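Local coordinates for protein polyisoprenyl-teichoic acid--peptidoglycan teichoic acid transferase TagV (Bacillus subtilis, PDB 6UF3) that belongs to the LytR-CpsA-Psr family of bacterial cell-envelope proteins and is classed as a transferase, at residues K38-L43 against S212-K217; G71-T76 against N194-I199; G107-D112 against L168-D173; I129-G134 against L144-M149. All coordinates share one frame; numbering follows the deposited sequence.

Contact 1 of 4, residues K38-L43 against S212-K217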
loop_
_atom_site.group_PDB
_atom_site.type_symbol
_atom_site.label_atom_id
_atom_site.label_comp_id
_atom_site.label_asym_id
_atom_site.label_seq_id
_atom_site.Cartn_x
_atom_site.Cartn_y
_atom_site.Cartn_z
ATOM N N LYS A 38 20.464 0.490 -2.667
ATOM C CA LYS A 38 19.686 1.364 -1.788
ATOM C C LYS A 38 18.631 2.151 -2.563
ATOM O O LYS A 38 18.471 3.360 -2.372
ATOM C CB LYS A 38 20.601 2.320 -1.007
ATOM C CG LYS A 38 21.544 1.637 -0.050
ATOM C CD LYS A 38 22.626 2.605 0.411
ATOM C CE LYS A 38 22.869 2.522 1.906
ATOM N NZ LYS A 38 23.062 1.117 2.378
ATOM N N THR A 39 17.889 1.462 -3.441
ATOM C CA THR A 39 16.847 2.151 -4.196
ATOM C C THR A 39 15.487 1.511 -3.946
ATOM O O THR A 39 15.394 0.359 -3.508
ATOM C CB THR A 39 17.137 2.164 -5.705
ATOM O OG1 THR A 39 17.268 0.823 -6.188
ATOM C CG2 THR A 39 18.432 2.940 -5.992
ATOM N N MET A 40 14.439 2.295 -4.226
ATOM C CA MET A 40 13.042 1.885 -4.076
ATOM C C MET A 40 12.179 2.463 -5.190
ATOM O O MET A 40 12.405 3.574 -5.665
ATOM C CB MET A 40 12.416 2.370 -2.758
ATOM C CG MET A 40 12.916 1.733 -1.490
ATOM S SD MET A 40 11.765 2.141 -0.148
ATOM C CE MET A 40 12.885 2.018 1.250
ATOM N N LYS A 41 11.130 1.716 -5.550
ATOM C CA LYS A 41 10.068 2.218 -6.410
ATOM C C LYS A 41 8.736 1.919 -5.740
ATOM O O LYS A 41 8.646 1.005 -4.917
ATOM C CB LYS A 41 10.117 1.593 -7.808
ATOM C CG LYS A 41 11.462 1.801 -8.478
ATOM C CD LYS A 41 11.420 1.561 -9.985
ATOM C CE LYS A 41 12.805 1.655 -10.580
ATOM N NZ LYS A 41 13.387 3.026 -10.502
ATOM N N MET A 42 7.716 2.719 -6.067
ATOM C CA MET A 42 6.415 2.607 -5.411
ATOM C C MET A 42 5.295 2.828 -6.415
ATOM O O MET A 42 5.399 3.692 -7.285
ATOM C CB MET A 42 6.274 3.615 -4.247
ATOM C CG MET A 42 4.927 3.488 -3.497
ATOM S SD MET A 42 4.680 4.664 -2.151
ATOM C CE MET A 42 6.043 4.227 -1.071
ATOM N N LEU A 43 4.220 2.043 -6.276
ATOM C CA LEU A 43 3.079 2.114 -7.171
ATOM C C LEU A 43 1.810 1.795 -6.387
ATOM O O LEU A 43 1.730 0.726 -5.786
ATOM C CB LEU A 43 3.276 1.110 -8.311
ATOM C CG LEU A 43 2.163 0.761 -9.290
ATOM C CD1 LEU A 43 2.000 1.874 -10.318
ATOM C CD2 LEU A 43 2.501 -0.551 -9.950
ATOM N N SER A 212 19.121 3.179 6.085
ATOM C CA SER A 212 19.409 4.252 7.022
ATOM C C SER A 212 19.905 5.469 6.255
ATOM O O SER A 212 20.838 5.372 5.455
ATOM C CB SER A 212 20.456 3.806 8.040
ATOM O OG SER A 212 20.779 4.870 8.916
ATOM N N GLY A 213 19.260 6.611 6.480
ATOM C CA GLY A 213 19.604 7.827 5.772
ATOM C C GLY A 213 18.883 8.008 4.457
ATOM O O GLY A 213 19.033 9.055 3.821
ATOM N N PHE A 214 18.106 7.020 4.024
ATOM C CA PHE A 214 17.272 7.161 2.849
ATOM C C PHE A 214 16.172 8.187 3.125
ATOM O O PHE A 214 15.966 8.628 4.260
ATOM C CB PHE A 214 16.711 5.785 2.488
ATOM C CG PHE A 214 15.940 5.718 1.196
ATOM C CD1 PHE A 214 16.578 5.733 -0.029
ATOM C CD2 PHE A 214 14.564 5.556 1.228
ATOM C CE1 PHE A 214 15.839 5.635 -1.213
ATOM C CE2 PHE A 214 13.826 5.453 0.057
ATOM C CZ PHE A 214 14.462 5.484 -1.157
ATOM N N THR A 215 15.458 8.575 2.072
ATOM C CA THR A 215 14.392 9.551 2.220
ATOM C C THR A 215 13.367 9.299 1.123
ATOM O O THR A 215 13.730 8.904 0.010
ATOM C CB THR A 215 14.941 10.985 2.166
ATOM O OG1 THR A 215 13.927 11.912 2.571
ATOM C CG2 THR A 215 15.428 11.333 0.763
ATOM N N SER A 216 12.083 9.498 1.453
ATOM C CA SER A 216 11.027 9.103 0.532
ATOM C C SER A 216 11.042 9.912 -0.756
ATOM O O SER A 216 10.490 9.445 -1.764
ATOM C CB SER A 216 9.653 9.207 1.210
ATOM O OG SER A 216 9.302 10.547 1.494
ATOM N N LYS A 217 11.661 11.098 -0.759
ATOM C CA LYS A 217 11.793 11.835 -2.013
ATOM C C LYS A 217 12.544 11.016 -3.057
ATOM O O LYS A 217 12.303 11.173 -4.258
ATOM C CB LYS A 217 12.493 13.176 -1.782
ATOM C CG LYS A 217 12.663 14.016 -3.054
ATOM C CD LYS A 217 13.116 15.429 -2.751
ATOM C CE LYS A 217 13.557 16.152 -4.024
ATOM N NZ LYS A 217 12.683 15.777 -5.180
#

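Contact 2 of 4, residues G71-T76 against N194-I199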
loop_
_atom_site.group_PDB
_atom_site.type_symbol
_atom_site.label_atom_id
_atom_site.label_comp_id
_atom_site.label_asym_id
_atom_site.label_seq_id
_atom_site.Cartn_x
_atom_site.Cartn_y
_atom_site.Cartn_z
ATOM N N GLY A 71 -10.984 -14.989 -2.007
ATOM C CA GLY A 71 -9.811 -15.824 -1.833
ATOM C C GLY A 71 -8.776 -15.271 -0.867
ATOM O O GLY A 71 -7.748 -15.908 -0.619
ATOM N N GLY A 72 -9.023 -14.086 -0.327
ATOM C CA GLY A 72 -8.164 -13.552 0.719
ATOM C C GLY A 72 -6.848 -12.982 0.217
ATOM O O GLY A 72 -6.679 -12.630 -0.961
ATOM N N LYS A 73 -5.889 -12.887 1.146
ATOM C CA LYS A 73 -4.610 -12.281 0.790
ATOM C C LYS A 73 -3.902 -13.060 -0.309
ATOM O O LYS A 73 -3.215 -12.453 -1.139
ATOM C CB LYS A 73 -3.705 -12.150 2.017
ATOM C CG LYS A 73 -3.182 -13.467 2.562
ATOM C CD LYS A 73 -2.104 -13.253 3.609
ATOM C CE LYS A 73 -1.721 -14.562 4.267
ATOM N NZ LYS A 73 -2.919 -15.312 4.770
ATOM N N ASP A 74 -4.047 -14.390 -0.337
ATOM C CA ASP A 74 -3.416 -15.178 -1.395
ATOM C C ASP A 74 -3.966 -14.793 -2.764
ATOM O O ASP A 74 -3.211 -14.668 -3.742
ATOM C CB ASP A 74 -3.637 -16.677 -1.153
ATOM C CG ASP A 74 -2.890 -17.210 0.062
ATOM O OD1 ASP A 74 -2.062 -16.480 0.655
ATOM O OD2 ASP A 74 -3.135 -18.384 0.419
ATOM N N GLU A 75 -5.286 -14.609 -2.857
ATOM C CA GLU A 75 -5.878 -14.211 -4.132
ATOM C C GLU A 75 -5.463 -12.794 -4.514
ATOM O O GLU A 75 -5.155 -12.528 -5.681
ATOM C CB GLU A 75 -7.402 -14.366 -4.067
ATOM C CG GLU A 75 -8.140 -14.020 -5.342
ATOM C CD GLU A 75 -7.822 -14.940 -6.511
ATOM O OE1 GLU A 75 -7.374 -16.075 -6.295
ATOM O OE2 GLU A 75 -8.024 -14.519 -7.668
ATOM N N THR A 76 -5.400 -11.876 -3.540
ATOM C CA THR A 76 -4.952 -10.523 -3.865
ATOM C C THR A 76 -3.504 -10.518 -4.346
ATOM O O THR A 76 -3.175 -9.873 -5.349
ATOM C CB THR A 76 -5.096 -9.603 -2.648
ATOM O OG1 THR A 76 -6.476 -9.498 -2.304
ATOM C CG2 THR A 76 -4.595 -8.217 -2.987
ATOM N N ASN A 194 0.353 -6.300 15.308
ATOM C CA ASN A 194 -1.032 -6.372 14.858
ATOM C C ASN A 194 -1.160 -6.182 13.345
ATOM O O ASN A 194 -2.179 -5.693 12.855
ATOM C CB ASN A 194 -1.893 -5.371 15.634
ATOM C CG ASN A 194 -2.091 -5.781 17.101
ATOM O OD1 ASN A 194 -2.528 -6.899 17.394
ATOM N ND2 ASN A 194 -1.757 -4.879 18.023
ATOM N N VAL A 195 -0.137 -6.585 12.595
ATOM C CA VAL A 195 -0.204 -6.661 11.143
ATOM C C VAL A 195 0.028 -8.109 10.737
ATOM O O VAL A 195 0.756 -8.853 11.404
ATOM C CB VAL A 195 0.814 -5.723 10.450
ATOM C CG1 VAL A 195 0.842 -4.375 11.140
ATOM C CG2 VAL A 195 2.206 -6.333 10.448
ATOM N N GLU A 196 -0.613 -8.511 9.647
ATOM C CA GLU A 196 -0.382 -9.819 9.055
ATOM C C GLU A 196 0.757 -9.681 8.049
ATOM O O GLU A 196 0.679 -8.847 7.140
ATOM C CB GLU A 196 -1.653 -10.330 8.383
ATOM C CG GLU A 196 -1.639 -11.800 8.063
ATOM C CD GLU A 196 -2.896 -12.232 7.341
ATOM O OE1 GLU A 196 -3.576 -11.361 6.757
ATOM O OE2 GLU A 196 -3.203 -13.439 7.361
ATOM N N THR A 197 1.814 -10.478 8.211
ATOM C CA THR A 197 2.983 -10.289 7.353
ATOM C C THR A 197 3.889 -11.511 7.395
ATOM O O THR A 197 3.911 -12.257 8.380
ATOM C CB THR A 197 3.780 -9.051 7.770
ATOM O OG1 THR A 197 4.837 -8.806 6.826
ATOM C CG2 THR A 197 4.386 -9.247 9.167
ATOM N N ASN A 198 4.646 -11.697 6.310
ATOM C CA ASN A 198 5.724 -12.675 6.267
ATOM C C ASN A 198 7.098 -12.013 6.306
ATOM O O ASN A 198 8.098 -12.663 5.992
ATOM C CB ASN A 198 5.605 -13.577 5.035
ATOM C CG ASN A 198 5.865 -12.844 3.734
ATOM O OD1 ASN A 198 5.665 -11.634 3.628
ATOM N ND2 ASN A 198 6.287 -13.590 2.716
ATOM N N ILE A 199 7.160 -10.739 6.688
ATOM C CA ILE A 199 8.420 -10.067 6.975
ATOM C C ILE A 199 8.762 -10.346 8.428
ATOM O O ILE A 199 7.944 -10.095 9.316
ATOM C CB ILE A 199 8.323 -8.556 6.724
ATOM C CG1 ILE A 199 7.913 -8.287 5.275
ATOM C CG2 ILE A 199 9.660 -7.869 7.069
ATOM C CD1 ILE A 199 7.751 -6.789 4.985
#

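Contact 3 of 4, residues G107-D112 against L168-D173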
loop_
_atom_site.group_PDB
_atom_site.type_symbol
_atom_site.label_atom_id
_atom_site.label_comp_id
_atom_site.label_asym_id
_atom_site.label_seq_id
_atom_site.Cartn_x
_atom_site.Cartn_y
_atom_site.Cartn_z
ATOM N N GLY A 107 4.391 6.747 17.521
ATOM C CA GLY A 107 4.210 8.076 18.075
ATOM C C GLY A 107 3.599 9.091 17.137
ATOM O O GLY A 107 3.878 10.289 17.263
ATOM N N GLY A 108 2.758 8.649 16.201
ATOM C CA GLY A 108 2.149 9.540 15.236
ATOM C C GLY A 108 2.999 9.701 13.989
ATOM O O GLY A 108 4.144 9.249 13.905
ATOM N N ILE A 109 2.428 10.388 12.995
ATOM C CA ILE A 109 3.053 10.503 11.686
ATOM C C ILE A 109 2.898 11.925 11.156
ATOM O O ILE A 109 1.894 12.595 11.401
ATOM C CB ILE A 109 2.444 9.450 10.721
ATOM C CG1 ILE A 109 3.485 8.975 9.726
ATOM C CG2 ILE A 109 1.152 9.946 10.057
ATOM C CD1 ILE A 109 4.686 8.335 10.366
ATOM N N ASP A 110 3.901 12.395 10.423
ATOM C CA ASP A 110 3.884 13.750 9.890
ATOM C C ASP A 110 3.467 13.729 8.425
ATOM O O ASP A 110 4.049 12.995 7.622
ATOM C CB ASP A 110 5.255 14.396 10.057
ATOM C CG ASP A 110 5.641 14.525 11.519
ATOM O OD1 ASP A 110 5.169 15.476 12.167
ATOM O OD2 ASP A 110 6.363 13.641 12.030
ATOM N N VAL A 111 2.445 14.518 8.084
ATOM C CA VAL A 111 1.978 14.612 6.704
ATOM C C VAL A 111 1.717 16.070 6.348
ATOM O O VAL A 111 1.428 16.910 7.202
ATOM C CB VAL A 111 0.700 13.782 6.427
ATOM C CG1 VAL A 111 0.955 12.279 6.602
ATOM C CG2 VAL A 111 -0.453 14.254 7.304
ATOM N N ASP A 112 1.804 16.355 5.052
ATOM C CA ASP A 112 1.505 17.677 4.506
ATOM C C ASP A 112 0.064 17.660 4.000
ATOM O O ASP A 112 -0.215 17.166 2.904
ATOM C CB ASP A 112 2.491 18.037 3.401
ATOM C CG ASP A 112 2.479 19.517 3.069
ATOM O OD1 ASP A 112 1.707 20.269 3.702
ATOM O OD2 ASP A 112 3.248 19.929 2.174
ATOM N N LEU A 168 2.468 6.111 3.809
ATOM C CA LEU A 168 3.546 5.132 3.697
ATOM C C LEU A 168 4.905 5.813 3.550
ATOM O O LEU A 168 5.899 5.359 4.124
ATOM C CB LEU A 168 3.293 4.189 2.521
ATOM C CG LEU A 168 4.291 3.052 2.297
ATOM C CD1 LEU A 168 4.437 2.175 3.529
ATOM C CD2 LEU A 168 3.806 2.218 1.087
ATOM N N ASN A 169 4.964 6.906 2.786
ATOM C CA ASN A 169 6.206 7.666 2.671
ATOM C C ASN A 169 6.645 8.188 4.029
ATOM O O ASN A 169 7.841 8.177 4.350
ATOM C CB ASN A 169 6.036 8.840 1.701
ATOM C CG ASN A 169 6.040 8.406 0.236
ATOM O OD1 ASN A 169 6.500 7.320 -0.100
ATOM N ND2 ASN A 169 5.528 9.264 -0.631
ATOM N N ALA A 170 5.691 8.657 4.840
ATOM C CA ALA A 170 6.053 9.178 6.157
ATOM C C ALA A 170 6.603 8.078 7.056
ATOM O O ALA A 170 7.556 8.301 7.818
ATOM C CB ALA A 170 4.839 9.852 6.798
ATOM N N LEU A 171 6.014 6.883 6.980
ATOM C CA LEU A 171 6.551 5.751 7.736
ATOM C C LEU A 171 7.960 5.391 7.270
ATOM O O LEU A 171 8.842 5.103 8.089
ATOM C CB LEU A 171 5.611 4.545 7.602
ATOM C CG LEU A 171 4.296 4.688 8.377
ATOM C CD1 LEU A 171 3.255 3.652 7.950
ATOM C CD2 LEU A 171 4.533 4.628 9.890
ATOM N N ILE A 172 8.181 5.373 5.950
ATOM C CA ILE A 172 9.516 5.096 5.423
ATOM C C ILE A 172 10.514 6.127 5.927
ATOM O O ILE A 172 11.641 5.790 6.303
ATOM C CB ILE A 172 9.480 5.053 3.881
ATOM C CG1 ILE A 172 8.703 3.825 3.404
ATOM C CG2 ILE A 172 10.898 5.061 3.309
ATOM C CD1 ILE A 172 8.356 3.830 1.930
ATOM N N ASP A 173 10.125 7.402 5.926
ATOM C CA ASP A 173 11.031 8.450 6.384
ATOM C C ASP A 173 11.337 8.293 7.862
ATOM O O ASP A 173 12.486 8.476 8.290
ATOM C CB ASP A 173 10.431 9.830 6.100
ATOM C CG ASP A 173 10.489 10.182 4.629
ATOM O OD1 ASP A 173 11.372 9.623 3.960
ATOM O OD2 ASP A 173 9.664 10.989 4.149
#

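Contact 4 of 4, residues I129-G134 against L144-M149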
loop_
_atom_site.group_PDB
_atom_site.type_symbol
_atom_site.label_atom_id
_atom_site.label_comp_id
_atom_site.label_asym_id
_atom_site.label_seq_id
_atom_site.Cartn_x
_atom_site.Cartn_y
_atom_site.Cartn_z
ATOM N N ILE A 129 -12.959 15.475 13.586
ATOM C CA ILE A 129 -11.511 15.587 13.452
ATOM C C ILE A 129 -11.218 16.611 12.364
ATOM O O ILE A 129 -11.574 16.400 11.198
ATOM C CB ILE A 129 -10.860 14.235 13.115
ATOM C CG1 ILE A 129 -11.119 13.221 14.230
ATOM C CG2 ILE A 129 -9.367 14.406 12.888
ATOM C CD1 ILE A 129 -10.557 11.848 13.943
ATOM N N TYR A 130 -10.560 17.705 12.742
ATOM C CA TYR A 130 -10.285 18.814 11.835
ATOM C C TYR A 130 -8.842 18.752 11.346
ATOM O O TYR A 130 -7.919 18.553 12.142
ATOM C CB TYR A 130 -10.556 20.153 12.527
ATOM C CG TYR A 130 -11.961 20.272 13.080
ATOM C CD1 TYR A 130 -12.201 20.192 14.446
ATOM C CD2 TYR A 130 -13.046 20.465 12.236
ATOM C CE1 TYR A 130 -13.484 20.297 14.955
ATOM C CE2 TYR A 130 -14.331 20.566 12.734
ATOM C CZ TYR A 130 -14.545 20.484 14.095
ATOM O OH TYR A 130 -15.822 20.589 14.599
ATOM N N PHE A 131 -8.657 18.924 10.040
ATOM C CA PHE A 131 -7.351 18.957 9.399
ATOM C C PHE A 131 -7.175 20.316 8.741
ATOM O O PHE A 131 -8.043 20.757 7.974
ATOM C CB PHE A 131 -7.209 17.856 8.341
ATOM C CG PHE A 131 -7.415 16.456 8.865
ATOM C CD1 PHE A 131 -6.342 15.713 9.328
ATOM C CD2 PHE A 131 -8.675 15.875 8.865
ATOM C CE1 PHE A 131 -6.519 14.421 9.799
ATOM C CE2 PHE A 131 -8.862 14.582 9.335
ATOM C CZ PHE A 131 -7.782 13.853 9.801
ATOM N N LYS A 132 -6.053 20.970 9.033
ATOM C CA LYS A 132 -5.717 22.264 8.462
ATOM C C LYS A 132 -4.592 22.096 7.450
ATOM O O LYS A 132 -3.637 21.353 7.690
ATOM C CB LYS A 132 -5.303 23.256 9.554
ATOM N N LYS A 133 -4.718 22.782 6.316
ATOM C CA LYS A 133 -3.724 22.694 5.252
ATOM C C LYS A 133 -2.334 23.010 5.788
ATOM O O LYS A 133 -2.149 23.972 6.536
ATOM C CB LYS A 133 -4.089 23.659 4.123
ATOM C CG LYS A 133 -3.049 23.773 3.026
ATOM C CD LYS A 133 -3.587 24.597 1.863
ATOM C CE LYS A 133 -2.464 25.218 1.056
ATOM N NZ LYS A 133 -1.599 24.181 0.433
ATOM N N GLY A 134 -1.359 22.202 5.405
ATOM C CA GLY A 134 -0.008 22.352 5.902
ATOM C C GLY A 134 0.402 21.166 6.754
ATOM O O GLY A 134 -0.258 20.126 6.792
ATOM N N LEU A 144 -6.040 7.431 10.381
ATOM C CA LEU A 144 -7.070 6.613 9.740
ATOM C C LEU A 144 -8.112 7.487 9.059
ATOM O O LEU A 144 -8.482 7.241 7.901
ATOM C CB LEU A 144 -7.734 5.697 10.769
ATOM C CG LEU A 144 -8.814 4.773 10.189
ATOM C CD1 LEU A 144 -8.172 3.837 9.181
ATOM C CD2 LEU A 144 -9.547 3.988 11.274
ATOM N N ALA A 145 -8.610 8.509 9.768
ATOM C CA ALA A 145 -9.593 9.401 9.157
ATOM C C ALA A 145 -9.012 10.101 7.934
ATOM O O ALA A 145 -9.710 10.304 6.933
ATOM C CB ALA A 145 -10.097 10.426 10.176
ATOM N N TYR A 146 -7.735 10.484 8.007
ATOM C CA TYR A 146 -7.046 11.079 6.867
ATOM C C TYR A 146 -7.026 10.125 5.678
ATOM O O TYR A 146 -7.283 10.534 4.538
ATOM C CB TYR A 146 -5.622 11.457 7.288
ATOM C CG TYR A 146 -4.848 12.288 6.292
ATOM C CD1 TYR A 146 -5.136 13.632 6.112
ATOM C CD2 TYR A 146 -3.816 11.726 5.541
ATOM C CE1 TYR A 146 -4.419 14.401 5.215
ATOM C CE2 TYR A 146 -3.093 12.487 4.634
ATOM C CZ TYR A 146 -3.401 13.824 4.478
ATOM O OH TYR A 146 -2.702 14.598 3.587
ATOM N N ALA A 147 -6.729 8.845 5.932
ATOM C CA ALA A 147 -6.651 7.860 4.856
ATOM C C ALA A 147 -8.015 7.557 4.263
ATOM O O ALA A 147 -8.107 7.223 3.077
ATOM C CB ALA A 147 -6.022 6.563 5.363
ATOM N N ARG A 148 -9.078 7.675 5.061
ATOM C CA ARG A 148 -10.406 7.246 4.630
ATOM C C ARG A 148 -11.215 8.338 3.943
ATOM O O ARG A 148 -12.196 8.016 3.261
ATOM C CB ARG A 148 -11.208 6.720 5.825
ATOM C CG ARG A 148 -10.711 5.398 6.376
ATOM C CD ARG A 148 -11.473 5.006 7.633
ATOM N NE ARG A 148 -12.840 4.568 7.346
ATOM C CZ ARG A 148 -13.807 4.512 8.255
ATOM N NH1 ARG A 148 -13.563 4.874 9.510
ATOM N NH2 ARG A 148 -15.020 4.102 7.908
ATOM N N MET A 149 -10.838 9.607 4.101
ATOM C CA MET A 149 -11.660 10.698 3.591
ATOM C C MET A 149 -11.884 10.562 2.090
ATOM O O MET A 149 -10.966 10.220 1.338
ATOM C CB MET A 149 -11.012 12.046 3.899
ATOM C CG MET A 149 -11.879 13.239 3.531
ATOM S SD MET A 149 -11.597 13.836 1.852
ATOM C CE MET A 149 -10.055 14.726 2.078
#

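Contact 1 of 4, residues K38-L43 against S212-K217
M40 and F214 carry this contact, the thioether of the first lying obliquely across one side of the second's ring. Of the methionine atoms the terminal methyl comes closest, M40 CE standing 3.8 Å from F214 CE2, and M40 SD sits 4.9 Å from the ring centroid, 51° off the ring normal, a Met-aromatic contact. Nearer the backbone, M40 CB and CG reach F214 CZ. K38 contributes through its main chain: its carbonyl oxygen, K38 O, lies 3.7 Å from F214 CE1, again at a slant. The phenyl group arrives there because F214 CG is anti to its own N (chi1 -173°), which extends the ring from the loop toward strand 39-44.

A second shell holds these groups in place. Y211 packs edge-to-face on F214 and also touches M40, while its hydroxyl bonds to T39 O. K38 and T39 form a G1 beta bulge opposite D34 of strand 25-34, and the ammonium of K38 turns to I210 O. Beyond the loop, M40 pairs through its backbone with D220 of edge strand 220-222.

With no hydrogen bond between the two segments, adhesion here probably rests on dispersion and on the polarisable sulfur beside an aromatic ring.

Contact 2 of 4, residues G71-T76 against N194-I199
K73 places CG between its backbone N and carbonyl carbon (chi1 70°), then runs extended until a bend at chi4 turns the ammonium, whereas E196 sets CG anti to its N (chi1 -165°) and stays stretched beyond it. These two choices bring a lysine of helix 72-84 and a glutamate of strand 196-197 together in a salt bridge across one face of the mixed sheet, at the edge where that short strand closes it.

The two chains cross obliquely instead of meeting end on. K73 NZ lies 3.2 Å from E196 OE2, and the approach is from above the carboxylate, 54° out of its plane. The lysine methylenes take part as well: K73 CE is 3.6 Å from E196 OE2, and K73 CD is 3.9 Å from E196 CD, so the aliphatic stem passes over the acid group before the charged end reaches its oxygen. A single hydrogen bond, part of the salt bridge, joins the segments, and the rest is electrostatic and van der Waals contact near the surface.

Strand 90-94 and nearby loops flank both partners: K73 packs on Y91 and on Y68 of a loop, E196 on T93 and on Y16 of a loop, and the glutamate also pairs through its backbone with T93. Directly after E196 the strand ends in an ST turn. T197 OG1 also bonds to Y91 O, tying the turn to the neighbouring strand, and the turn itself is closed by a nearly straight bond from I199 N to T197 OG1, 3.0 Å long with an N-H...O angle of 167°.

Contact 3 of 4, residues G107-D112 against L168-D173
I109 is the first residue of strand 109-113 to meet helix 158-177, and it does so with the longer branch of its side chain. Its CG1 presses on the methyl of A170, with I109 CG1 only 3.3 Å from A170 CB, tighter than ordinary carbon-carbon packing. One step farther out, I109 CD1 reaches past the alanine to the next helix residue and comes within 3.7 Å of L171 CD2. The isoleucine and leucine side chains cross at about a right angle, and one methyl of each makes the closest approach. The first torsion of I109, chi1 -147°, departs from a staggered position just where CG1 is pressed on A170 CB, and it leaves the short branch, CG2, between the backbone N and the carbonyl carbon.

D110 follows, and it is the main chain that touches: D110 O stands 3.3 Å from A170 CB, so this methyl is met by both a side chain and a carbonyl. The carboxylate of D110 is engaged elsewhere, OD1 bonding to H137 ND1 in the antiparallel partner strand 134-138, with the acid of E135 close by. V111 continues the strand, its backbone paired with M136.

The small alanine lets the strand come near, the axes of strand and helix passing 7.9 Å apart at 131°. On another flank of the helix L168, N169 and I172 pack against M42 of the large sheet, so the helix lies between that sheet and the two-stranded sheet of 109-113 and 134-138. No hydrogen bond spans the two segments; the interface is held by close apolar packing, with one backbone carbonyl laid against a methyl.

Contact 4 of 4, residues I129-G134 against L144-M149
F131 is the large bump of this interface, a flat ring pushed from strand 129-131 against helix 140-148 where A145 and Y146 follow one another. The two helix residues meet different parts of it. Y146 lays the CD1 side of its ring over one face: Y146 CD1 is 4.0 Å from F131 CE1, and its CB is the same distance from that atom. A145 CB instead sits at the edge, near the ring plane and 4.2 Å from F131 CZ. The tip of the phenylalanine thus settles against the helix backbone, with F131 CZ 3.8 Å from Y146 N.

The aromatic rings themselves are neither stacked nor edge-to-face. Their centroids are 5.7 Å apart and the planes are inclined at 50°. F131 CG is anti to the carbonyl carbon (chi1 -58°), which aims the ring at the helix. Two residues earlier on the strand, I129 stretches its ethyl arm to the alanine, I129 CD1 lying 4.1 Å from A145 CB, so that the small methyl sits in the angle formed by the isoleucine tip and the phenylalanine edge.

F117 of the paired strand stacks on F131, and M136 and L138 of strand 134-138 touch it as well. The hydroxyl of Y146 is taken up by Q166 OE1 on helix 158-177. All four contacting residues are buried, and strand and helix axes pass 10.1 Å apart at 68°. This is the packing of a two-stranded antiparallel ribbon against a helix, an apolar layer within the LytR-CpsA-Psr family region.

The four contacts spread over two regions that helix 158-177 joins. Contacts 1 and 2 both reach the large mixed sheet, at or near its outer strands 220-222 and 196-197, with centres 23 Å apart and no touch between them. Contact 3 connects contact 1 to contact 4, its centre 13 Å from either. Toward contact 1 the helix offers D173, whose OD1 lies 2.6 Å from S216 N in a probable hydrogen bond, while S216 CB packs 3.7 Å from N169 CB. Toward contact 4, V111 CG2 approaches Y146 CZ at 4.1 Å and D112 lies against G134. Contact 2 remains separate, its centre about 27 Å from that of contact 4.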